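Local coordinates for MOBA relate protein (Mycobacterium sp., PDB 2WAW) that is of unknown function but, as a MobA-like member of the GT-A clan, probably transfers a nucleotidyl group from a nucleoside triphosphate, at residues R5-V10 with T90-T95; M40-R43 with Q48-V51; C44-L49 with S116-G121; G123-V128 with R143-D148. All coordinates share one frame; numbering follows the deposited sequence. Where two conformers were deposited one is given.

Contact 1: residues R5-V10 with T90-T95; sequences RVTGVV and TWVDPT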
loop_
_atom_site.group_PDB
_atom_site.type_symbol
_atom_site.label_atom_id
_atom_site.label_comp_id
_atom_site.label_asym_id
_atom_site.label_seq_id
_atom_site.Cartn_x
_atom_site.Cartn_y
_atom_site.Cartn_z
ATOM N N ARG A 5 1.259 17.705 0.383
ATOM C CA ARG A 5 0.788 17.467 1.763
ATOM C C ARG A 5 0.194 16.056 1.925
ATOM O O ARG A 5 -0.766 15.829 2.670
ATOM C CB ARG A 5 -0.165 18.559 2.226
ATOM C CG ARG A 5 0.441 19.934 2.079
ATOM C CD ARG A 5 -0.353 21.029 2.738
ATOM N NE ARG A 5 0.418 22.270 2.679
ATOM C CZ ARG A 5 -0.057 23.485 2.939
ATOM N NH1 ARG A 5 -1.329 23.660 3.281
ATOM N NH2 ARG A 5 0.752 24.531 2.843
ATOM N N VAL A 6 0.790 15.114 1.209
ATOM C CA VAL A 6 0.390 13.705 1.293
ATOM C C VAL A 6 1.624 12.818 1.557
ATOM O O VAL A 6 2.656 12.955 0.894
ATOM C CB VAL A 6 -0.351 13.220 -0.001
ATOM C CG1 VAL A 6 -0.735 11.755 0.154
ATOM C CG2 VAL A 6 -1.599 14.054 -0.257
ATOM N N THR A 7 1.475 11.885 2.499
ATOM C CA THR A 7 2.468 10.837 2.722
ATOM C C THR A 7 1.939 9.533 2.157
ATOM O O THR A 7 0.808 9.160 2.447
ATOM C CB THR A 7 2.759 10.671 4.223
ATOM O OG1 THR A 7 3.495 11.815 4.675
ATOM C CG2 THR A 7 3.597 9.414 4.473
ATOM N N GLY A 8 2.744 8.863 1.342
ATOM C CA GLY A 8 2.415 7.510 0.884
ATOM C C GLY A 8 2.934 6.482 1.865
ATOM O O GLY A 8 4.012 6.647 2.419
ATOM N N VAL A 9 2.163 5.412 2.081
ATOM C CA VAL A 9 2.563 4.352 2.995
ATOM C C VAL A 9 2.357 3.031 2.249
ATOM O O VAL A 9 1.230 2.667 1.914
ATOM C CB VAL A 9 1.700 4.342 4.296
ATOM C CG1 VAL A 9 2.120 3.167 5.240
ATOM C CG2 VAL A 9 1.775 5.701 5.047
ATOM N N VAL A 10 3.454 2.340 1.979
ATOM C CA VAL A 10 3.411 1.036 1.342
ATOM C C VAL A 10 3.579 -0.011 2.435
ATOM O O VAL A 10 4.651 -0.102 3.070
ATOM C CB VAL A 10 4.526 0.899 0.301
ATOM C CG1 VAL A 10 4.550 -0.516 -0.289
ATOM C CG2 VAL A 10 4.350 1.897 -0.825
ATOM N N THR A 90 3.467 6.794 13.259
ATOM C CA THR A 90 4.334 7.595 14.129
ATOM C C THR A 90 5.407 8.377 13.336
ATOM O O THR A 90 5.937 9.395 13.808
ATOM C CB THR A 90 4.955 6.727 15.245
ATOM O OG1 THR A 90 5.949 5.852 14.702
ATOM C CG2 THR A 90 3.879 5.903 15.926
ATOM N N TRP A 91 5.687 7.899 12.124
ATOM C CA TRP A 91 6.686 8.469 11.210
ATOM C C TRP A 91 6.137 9.482 10.207
ATOM O O TRP A 91 6.911 10.137 9.507
ATOM C CB TRP A 91 7.331 7.359 10.389
ATOM C CG TRP A 91 8.340 6.529 11.088
ATOM C CD1 TRP A 91 8.119 5.646 12.110
ATOM C CD2 TRP A 91 9.732 6.442 10.766
ATOM N NE1 TRP A 91 9.305 5.042 12.471
ATOM C CE2 TRP A 91 10.308 5.507 11.659
ATOM C CE3 TRP A 91 10.552 7.072 9.818
ATOM C CZ2 TRP A 91 11.677 5.191 11.636
ATOM C CZ3 TRP A 91 11.914 6.757 9.793
ATOM C CH2 TRP A 91 12.459 5.822 10.699
ATOM N N VAL A 92 4.813 9.586 10.110
ATOM C CA VAL A 92 4.185 10.490 9.141
ATOM C C VAL A 92 4.528 11.946 9.459
ATOM O O VAL A 92 4.387 12.374 10.609
ATOM C CB VAL A 92 2.659 10.291 9.115
ATOM C CG1 VAL A 92 1.988 11.289 8.181
ATOM C CG2 VAL A 92 2.329 8.860 8.650
ATOM N N ASP A 93 5.000 12.659 8.474
ATOM C CA ASP A 93 5.333 14.111 8.567
ATOM C C ASP A 93 4.095 14.888 9.128
ATOM O O ASP A 93 3.060 14.744 8.636
ATOM C CB ASP A 93 5.800 14.636 7.186
ATOM C CG ASP A 93 6.507 16.011 7.241
ATOM O OD1 ASP A 93 5.967 16.963 7.823
ATOM O OD2 ASP A 93 7.599 16.155 6.639
ATOM N N PRO A 94 4.296 15.762 10.097
ATOM C CA PRO A 94 3.155 16.579 10.540
ATOM C C PRO A 94 2.466 17.410 9.455
ATOM O O PRO A 94 1.273 17.711 9.574
ATOM C CB PRO A 94 3.767 17.497 11.609
ATOM C CG PRO A 94 4.987 16.774 12.085
ATOM C CD PRO A 94 5.504 15.997 10.927
ATOM N N THR A 95 3.191 17.752 8.394
ATOM C CA THR A 95 2.583 18.496 7.297
ATOM C C THR A 95 1.608 17.678 6.448
ATOM O O THR A 95 0.850 18.250 5.676
ATOM C CB THR A 95 3.629 19.181 6.375
ATOM O OG1 THR A 95 4.451 18.180 5.760
ATOM C CG2 THR A 95 4.483 20.162 7.185
#
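Thr7, on strand 6-12, packs against Val92 in the loop that runs from helix 84-90 to strand 98-103, and this pair forms the tight half of the contact. CG1 of Val92 lies 3.9 Å from OG1 of Thr7, and the same methyl is 4.1 Å from Thr7 CB, the two side chains meeting at a slant. With CG1 anti to its own backbone N (chi1 176°), Val92 extends this branch to the threonine. Both residues are buried, and Ile50 of the neighbouring strand touches both side chains. The Thr7 hydroxyl bonds to OE1 of Gln48, which also accepts from the backbone N of Asp93, while Gln48 NE2 donates to Trp91 O.

Toward Arg5 and Thr95 the fit slackens and solvent reaches both residues. Here the approach is made by aliphatic carbon: Arg5 CB stands 3.6 Å from Thr95 O, and its CG is 4.0 Å from that oxygen. The arginine chain then runs extended to its guanidinium, which makes a long, weak ion pair with Glu97. In one of the two conformers of Asp93, OD1 accepts from Thr95 N (2.9 Å, 167° at the hydrogen) on the anti side of the carboxylate, an Asx turn.

The two segments thus touch directly through van der Waals contact, whereas the polar cohesion between them is supplied indirectly: a single glutamine amide joins the buried threonine hydroxyl to two peptide groups of the loop.

Contact 2: residues M40-R43 with Q48-V51; sequences MARR and QLIV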
loop_
_atom_site.group_PDB
_atom_site.type_symbol
_atom_site.label_atom_id
_atom_site.label_comp_id
_atom_site.label_asym_id
_atom_site.label_seq_id
_atom_site.Cartn_x
_atom_site.Cartn_y
_atom_site.Cartn_z
ATOM N N MET A 40 6.610 2.499 -8.853
ATOM C CA MET A 40 5.373 3.245 -9.108
ATOM C C MET A 40 5.099 4.279 -8.000
ATOM O O MET A 40 4.746 5.438 -8.284
ATOM C CB MET A 40 4.212 2.252 -9.314
ATOM C CG MET A 40 2.833 2.873 -9.502
ATOM S SD MET A 40 2.070 3.402 -7.948
ATOM C CE MET A 40 2.009 1.852 -7.061
ATOM N N ALA A 41 5.282 3.863 -6.744
ATOM C CA ALA A 41 4.997 4.741 -5.598
ATOM C C ALA A 41 5.863 6.006 -5.644
ATOM O O ALA A 41 5.418 7.097 -5.255
ATOM C CB ALA A 41 5.177 3.992 -4.277
ATOM N N ARG A 42 7.104 5.863 -6.112
ATOM C CA ARG A 42 8.006 7.021 -6.195
ATOM C C ARG A 42 7.522 8.064 -7.204
ATOM O O ARG A 42 7.826 9.261 -7.075
ATOM C CB ARG A 42 9.425 6.560 -6.542
ATOM C CG ARG A 42 10.132 5.837 -5.397
ATOM C CD ARG A 42 11.485 5.367 -5.920
ATOM N NE ARG A 42 12.263 4.566 -4.980
ATOM C CZ ARG A 42 13.180 5.067 -4.154
ATOM N NH1 ARG A 42 13.434 6.370 -4.112
ATOM N NH2 ARG A 42 13.851 4.251 -3.360
ATOM N N ARG A 43 6.768 7.611 -8.209
ATOM C CA ARG A 43 6.225 8.502 -9.229
ATOM C C ARG A 43 4.901 9.182 -8.855
ATOM O O ARG A 43 4.389 10.010 -9.643
ATOM C CB ARG A 43 6.066 7.751 -10.543
ATOM C CG ARG A 43 7.365 7.191 -11.091
ATOM C CD ARG A 43 7.179 6.555 -12.471
ATOM N NE ARG A 43 6.073 5.596 -12.542
ATOM C CZ ARG A 43 6.211 4.271 -12.573
ATOM N NH1 ARG A 43 7.414 3.710 -12.533
ATOM N NH2 ARG A 43 5.135 3.499 -12.647
ATOM N N GLN A 48 6.391 12.375 1.043
ATOM C CA GLN A 48 7.114 11.428 1.868
ATOM C C GLN A 48 6.611 10.051 1.474
ATOM O O GLN A 48 5.419 9.899 1.200
ATOM C CB GLN A 48 6.807 11.689 3.350
ATOM C CG GLN A 48 7.328 10.618 4.315
ATOM C CD GLN A 48 6.900 10.849 5.741
ATOM O OE1 GLN A 48 5.801 11.369 6.011
ATOM N NE2 GLN A 48 7.743 10.429 6.672
ATOM N N LEU A 49 7.495 9.072 1.479
ATOM C CA LEU A 49 7.118 7.705 1.250
ATOM C C LEU A 49 7.696 6.780 2.309
ATOM O O LEU A 49 8.844 6.675 2.433
ATOM C CB LEU A 49 7.544 7.256 -0.142
ATOM C CG LEU A 49 7.216 5.853 -0.631
ATOM C CD1 LEU A 49 5.736 5.596 -0.568
ATOM C CD2 LEU A 49 7.697 5.710 -2.046
ATOM N N ILE A 50 6.809 6.103 3.013
ATOM C CA ILE A 50 7.137 5.158 4.066
ATOM C C ILE A 50 6.879 3.725 3.593
ATOM O O ILE A 50 5.914 3.466 2.974
ATOM C CB ILE A 50 6.243 5.368 5.295
ATOM C CG1 ILE A 50 6.499 6.732 5.938
ATOM C CG2 ILE A 50 6.396 4.241 6.289
ATOM C CD1 ILE A 50 5.521 7.084 6.945
ATOM N N VAL A 51 7.813 2.855 3.862
ATOM C CA VAL A 51 7.627 1.433 3.561
ATOM C C VAL A 51 7.812 0.643 4.840
ATOM O O VAL A 51 8.801 0.839 5.568
ATOM C CB VAL A 51 8.651 0.933 2.522
ATOM C CG1 VAL A 51 8.314 -0.514 2.050
ATOM C CG2 VAL A 51 8.750 1.907 1.354
#
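Leu49 reaches from strand 48-53 to the last turn of helix 33-42 and sets both of its methyls against Ala41. Its CG stands anti to the backbone N (chi1 -178°), and a chi2 of 57° turns the branched end so that CD2 makes the closer approach, 3.8 Å from Ala41 CB, with CD1 at 4.1 Å from the same atom. CD2 also comes within 4.0 Å of Ala41 C, so the leucine rests partly on the helix backbone. Arg42 borders this methyl with its aliphatic stem: CG is 4.1 Å from Leu49 CD2, and the two side chains cross nearly at right angles.

A chi1 of -72° puts that CG beside the arginine's own backbone N, after which the chain stays extended to NE and leaves the leucine behind. Its NH2 bonds to the backbone oxygens of Asp67 and Glu65, which fixes the charged end well away from the apolar patch. Val10 of strand 6-12 touches both Ala41 and Leu49 and continues the buried layer inward. Through Ala41 on Leu49 the helix packs on the second of the two adjacent parallel strands it links, 6-12 and 48-53, a beta-alpha-beta crossover of the Rossmann-like GT-A sheet.

Contact 3: residues C44-L49 with S116-G121; sequences CPFDQL and SLIAGG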
loop_
_atom_site.group_PDB
_atom_site.type_symbol
_atom_site.label_atom_id
_atom_site.label_comp_id
_atom_site.label_asym_id
_atom_site.label_seq_id
_atom_site.Cartn_x
_atom_site.Cartn_y
_atom_site.Cartn_z
ATOM N N CYS A 44 4.346 8.822 -7.694
ATOM C CA CYS A 44 3.108 9.426 -7.184
ATOM C C CYS A 44 3.413 10.784 -6.560
ATOM O O CYS A 44 4.558 11.035 -6.193
ATOM C CB CYS A 44 2.466 8.539 -6.126
ATOM S SG CYS A 44 1.895 6.959 -6.804
ATOM N N PRO A 45 2.377 11.630 -6.405
ATOM C CA PRO A 45 2.566 12.955 -5.816
ATOM C C PRO A 45 2.592 12.897 -4.282
ATOM O O PRO A 45 1.689 13.420 -3.605
ATOM C CB PRO A 45 1.372 13.761 -6.340
ATOM C CG PRO A 45 0.334 12.752 -6.780
ATOM C CD PRO A 45 0.972 11.381 -6.803
ATOM N N PHE A 46 3.599 12.220 -3.741
ATOM C CA PHE A 46 3.803 12.190 -2.302
ATOM C C PHE A 46 4.950 13.102 -1.927
ATOM O O PHE A 46 5.928 13.219 -2.675
ATOM C CB PHE A 46 4.194 10.785 -1.824
ATOM C CG PHE A 46 3.190 9.699 -2.166
ATOM C CD1 PHE A 46 1.812 9.918 -2.026
ATOM C CD2 PHE A 46 3.628 8.445 -2.603
ATOM C CE1 PHE A 46 0.887 8.897 -2.309
ATOM C CE2 PHE A 46 2.726 7.412 -2.897
ATOM C CZ PHE A 46 1.337 7.629 -2.748
ATOM N N ASP A 47 4.862 13.691 -0.740
ATOM C CA ASP A 47 5.977 14.439 -0.159
ATOM C C ASP A 47 6.914 13.529 0.627
ATOM O O ASP A 47 8.084 13.871 0.869
ATOM C CB ASP A 47 5.463 15.501 0.805
ATOM C CG ASP A 47 4.680 16.614 0.120
ATOM O OD1 ASP A 47 4.741 16.761 -1.118
ATOM O OD2 ASP A 47 4.005 17.353 0.864
ATOM N N GLN A 48 6.391 12.375 1.043
ATOM C CA GLN A 48 7.114 11.428 1.868
ATOM C C GLN A 48 6.611 10.051 1.474
ATOM O O GLN A 48 5.419 9.899 1.200
ATOM C CB GLN A 48 6.807 11.689 3.350
ATOM C CG GLN A 48 7.328 10.618 4.315
ATOM C CD GLN A 48 6.900 10.849 5.741
ATOM O OE1 GLN A 48 5.801 11.369 6.011
ATOM N NE2 GLN A 48 7.743 10.429 6.672
ATOM N N LEU A 49 7.495 9.072 1.479
ATOM C CA LEU A 49 7.118 7.705 1.250
ATOM C C LEU A 49 7.696 6.780 2.309
ATOM O O LEU A 49 8.844 6.675 2.433
ATOM C CB LEU A 49 7.544 7.256 -0.142
ATOM C CG LEU A 49 7.216 5.853 -0.631
ATOM C CD1 LEU A 49 5.736 5.596 -0.568
ATOM C CD2 LEU A 49 7.697 5.710 -2.046
ATOM N N SER A 116 -5.731 11.057 -8.666
ATOM C CA SER A 116 -7.178 11.232 -8.587
ATOM C C SER A 116 -7.748 10.943 -7.202
ATOM O O SER A 116 -8.648 11.647 -6.737
ATOM C CB SER A 116 -7.872 10.385 -9.654
ATOM O OG SER A 116 -7.388 10.780 -10.919
ATOM N N LEU A 117 -7.225 9.904 -6.559
ATOM C CA LEU A 117 -7.617 9.567 -5.193
ATOM C C LEU A 117 -7.344 10.712 -4.234
ATOM O O LEU A 117 -8.203 11.075 -3.420
ATOM C CB LEU A 117 -6.901 8.286 -4.731
ATOM C CG LEU A 117 -7.087 7.913 -3.254
ATOM C CD1 LEU A 117 -8.547 7.441 -2.999
ATOM C CD2 LEU A 117 -6.063 6.861 -2.894
ATOM N N ILE A 118 -6.137 11.285 -4.322
ATOM C CA ILE A 118 -5.760 12.379 -3.423
ATOM C C ILE A 118 -6.680 13.579 -3.646
ATOM O O ILE A 118 -7.112 14.216 -2.689
ATOM C CB ILE A 118 -4.296 12.771 -3.650
ATOM C CG1 ILE A 118 -3.366 11.702 -3.051
ATOM C CG2 ILE A 118 -3.990 14.111 -3.023
ATOM C CD1 ILE A 118 -1.899 11.795 -3.525
ATOM N N ALA A 119 -6.996 13.848 -4.905
ATOM C CA ALA A 119 -7.791 15.026 -5.229
ATOM C C ALA A 119 -9.187 14.866 -4.619
ATOM O O ALA A 119 -9.724 15.812 -4.014
ATOM C CB ALA A 119 -7.873 15.202 -6.736
ATOM N N GLY A 120 -9.759 13.664 -4.763
ATOM C CA GLY A 120 -11.067 13.353 -4.163
ATOM C C GLY A 120 -11.007 13.296 -2.645
ATOM O O GLY A 120 -11.995 13.569 -1.959
ATOM N N GLY A 121 -9.842 12.956 -2.115
ATOM C CA GLY A 121 -9.657 12.874 -0.668
ATOM C C GLY A 121 -9.513 14.192 0.069
ATOM O O GLY A 121 -9.736 14.253 1.275
#
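The Phe46 ring and the Pro45 ring both lean on the end of Ile118. Cys44 CB lies over one face of the phenyl, 3.4 Å above its plane and shifted toward the rim, while Ile118 CD1 comes to CE1 at an oblique slant, 4.2 Å away. The contact joins helix 111-121 of the alpha/beta GT-A fold to the loop that feeds strand 48-53, two elements packed on the same side of the central sheet.

Pro45 and Ile118 lie alongside each other, running antiparallel, with 4.1 Å between Pro45 CG and Ile118 CD1. Pro45 is the centre of an inverse gamma turn, whose bond from Phe46 N to Cys44 O is weak. The turn brings the proline and phenylalanine to the same methyl. Phe46 holds its CG beside the backbone N (chi1 -58°), directing the ring inward to the sheet, where Val6, Val100 and Met102 touch it. Ile118 in turn reaches Val6 and Val100, so it bridges loop and strands. The carbonyl of Pro45 takes part as well: its oxygen bonds to Ser4 OG, and that same Pro45 O lies 3.9 Å from Ile118 CD1.

Contact 4: residues G123-V128 with R143-D148; sequences GATIAV and RGVFGD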
loop_
_atom_site.group_PDB
_atom_site.type_symbol
_atom_site.label_atom_id
_atom_site.label_comp_id
_atom_site.label_asym_id
_atom_site.label_seq_id
_atom_site.Cartn_x
_atom_site.Cartn_y
_atom_site.Cartn_z
ATOM N N GLY A 123 -10.695 17.028 1.832
ATOM C CA GLY A 123 -12.034 17.233 2.397
ATOM C C GLY A 123 -12.956 16.021 2.534
ATOM O O GLY A 123 -14.127 16.187 2.897
ATOM N N ALA A 124 -12.451 14.817 2.241
ATOM C CA ALA A 124 -13.134 13.568 2.631
ATOM C C ALA A 124 -12.360 12.920 3.780
ATOM O O ALA A 124 -11.128 13.008 3.841
ATOM C CB ALA A 124 -13.254 12.605 1.466
ATOM N N THR A 125 -13.078 12.278 4.692
ATOM C CA THR A 125 -12.446 11.596 5.822
ATOM C C THR A 125 -11.668 10.361 5.368
ATOM O O THR A 125 -10.515 10.180 5.754
ATOM C CB THR A 125 -13.477 11.237 6.925
ATOM O OG1 THR A 125 -14.093 12.439 7.406
ATOM C CG2 THR A 125 -12.810 10.530 8.086
ATOM N N ILE A 126 -12.308 9.529 4.544
ATOM C CA ILE A 126 -11.674 8.383 3.884
ATOM C C ILE A 126 -12.059 8.423 2.411
ATOM O O ILE A 126 -13.159 8.852 2.070
ATOM C CB ILE A 126 -12.164 7.040 4.488
ATOM C CG1 ILE A 126 -11.748 6.934 5.963
ATOM C CG2 ILE A 126 -11.664 5.848 3.672
ATOM C CD1 ILE A 126 -12.400 5.786 6.729
ATOM N N ALA A 127 -11.149 8.021 1.536
ATOM C CA ALA A 127 -11.560 7.778 0.142
ATOM C C ALA A 127 -10.982 6.470 -0.350
ATOM O O ALA A 127 -9.949 6.006 0.152
ATOM C CB ALA A 127 -11.132 8.917 -0.734
ATOM N N VAL A 128 -11.654 5.868 -1.326
ATOM C CA VAL A 128 -11.223 4.574 -1.866
ATOM C C VAL A 128 -11.336 4.580 -3.380
ATOM O O VAL A 128 -12.106 5.361 -3.939
ATOM C CB VAL A 128 -12.047 3.397 -1.275
ATOM C CG1 VAL A 128 -11.937 3.372 0.249
ATOM C CG2 VAL A 128 -13.515 3.455 -1.736
ATOM N N ARG A 143 -5.904 12.843 8.181
ATOM C CA ARG A 143 -5.248 12.950 9.481
ATOM C C ARG A 143 -6.238 12.818 10.645
ATOM O O ARG A 143 -5.903 12.237 11.680
ATOM C CB ARG A 143 -4.509 14.286 9.577
ATOM C CG ARG A 143 -3.922 14.549 10.972
ATOM C CD ARG A 143 -2.952 15.725 10.960
ATOM N NE ARG A 143 -1.762 15.417 10.171
ATOM C CZ ARG A 143 -0.717 14.720 10.613
ATOM N NH1 ARG A 143 -0.682 14.248 11.857
ATOM N NH2 ARG A 143 0.305 14.490 9.801
ATOM N N GLY A 144 -7.457 13.320 10.452
ATOM C CA GLY A 144 -8.484 13.294 11.503
ATOM C C GLY A 144 -8.844 11.916 12.027
ATOM O O GLY A 144 -9.312 11.783 13.161
ATOM N N VAL A 145 -8.620 10.878 11.225
ATOM C CA VAL A 145 -8.912 9.515 11.679
ATOM C C VAL A 145 -7.666 8.622 11.847
ATOM O O VAL A 145 -7.763 7.388 11.941
ATOM C CB VAL A 145 -10.008 8.847 10.812
ATOM C CG1 VAL A 145 -11.338 9.573 11.023
ATOM C CG2 VAL A 145 -9.631 8.873 9.351
ATOM N N PHE A 146 -6.495 9.254 11.884
ATOM C CA PHE A 146 -5.253 8.541 12.211
ATOM C C PHE A 146 -5.391 7.741 13.519
ATOM O O PHE A 146 -4.898 6.624 13.610
ATOM C CB PHE A 146 -4.060 9.505 12.321
ATOM C CG PHE A 146 -3.476 9.948 10.995
ATOM C CD1 PHE A 146 -4.041 9.571 9.768
ATOM C CD2 PHE A 146 -2.344 10.775 10.989
ATOM C CE1 PHE A 146 -3.483 10.011 8.561
ATOM C CE2 PHE A 146 -1.775 11.223 9.800
ATOM C CZ PHE A 146 -2.348 10.837 8.562
ATOM N N GLY A 147 -6.064 8.311 14.522
ATOM C CA GLY A 147 -6.308 7.593 15.783
ATOM C C GLY A 147 -7.069 6.283 15.616
ATOM O O GLY A 147 -6.718 5.263 16.225
ATOM N N ASP A 148 -8.103 6.301 14.773
ATOM C CA ASP A 148 -8.900 5.104 14.495
ATOM C C ASP A 148 -8.117 4.018 13.745
ATOM O O ASP A 148 -8.259 2.821 14.033
ATOM C CB ASP A 148 -10.174 5.487 13.727
ATOM C CG ASP A 148 -10.981 6.563 14.442
ATOM O OD1 ASP A 148 -11.944 6.205 15.148
ATOM O OD2 ASP A 148 -10.638 7.764 14.337
#
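Thr125 and Val145 meet methyl to methyl because of how each is rotated about its first side-chain bond. In Thr125 a chi1 of -60° sets OG1 beside the backbone N and CG2 anti to it, so the methyl, not the hydroxyl, is offered to the valine. Val145, at chi1 -67°, has CG1 anti to its carbonyl carbon and CG2 squeezed between that carbon and the backbone N. Both of its branches are therefore turned to the same threonine methyl: Thr125 CG2 is 3.4 Å from Val145 CG1, tighter than a usual carbon-carbon contact, and 3.8 Å from CG2. The two side chains lie nearly perpendicular.

Val145 CG2 does more than this. It stands 3.9 Å from Thr125 O and 4.4 Å from Ile126 CG1, the latter a looser apolar touch. The oxygen itself bonds to the hydroxyl of Ser142, so the valine methyl lies beside a carbonyl that already has a polar partner. Val145 sits at the N-cap position of helix 146-150; a short 3-10 segment, 143-144, precedes it, and Phe146 N donates back to Arg143 O (3.0 Å). The valine thus presses inward exactly where the chain turns into the helix.

His167 borders both Thr125 and Val145, while helix 158-163 closes over Ile126 through Leu161 and Ile162. Strand 126-131, entered at Ile126, lies in the sheet between strands 134-142 and 169-173, with the start of helix 146-150 packed against its leading end.

In the fold
All four contacts gather round one mixed sheet. Contacts 1 and 2 use adjacent strands, 6-12 and 48-53, joined by the backbone bond between Gly8 N and Gln48 O (2.9 Å). Contact 3 shares Gln48 and Leu49 with contact 2 and links to contact 1 between Arg5 N and Asp47 OD2 (2.8 Å). On the other flank, Leu117 CD1 lies 3.7 Å from Ala127 C, joining contacts 3 and 4, and Arg143 NH2 lies 3.0 Å from Asp93 O, joining 4 to 1. Contacts 2 and 4 stay apart, their centres about 19 Å distant. In relatives, the loop after strand 6-12 binds the nucleotide; contact 1 lies partly on that strand.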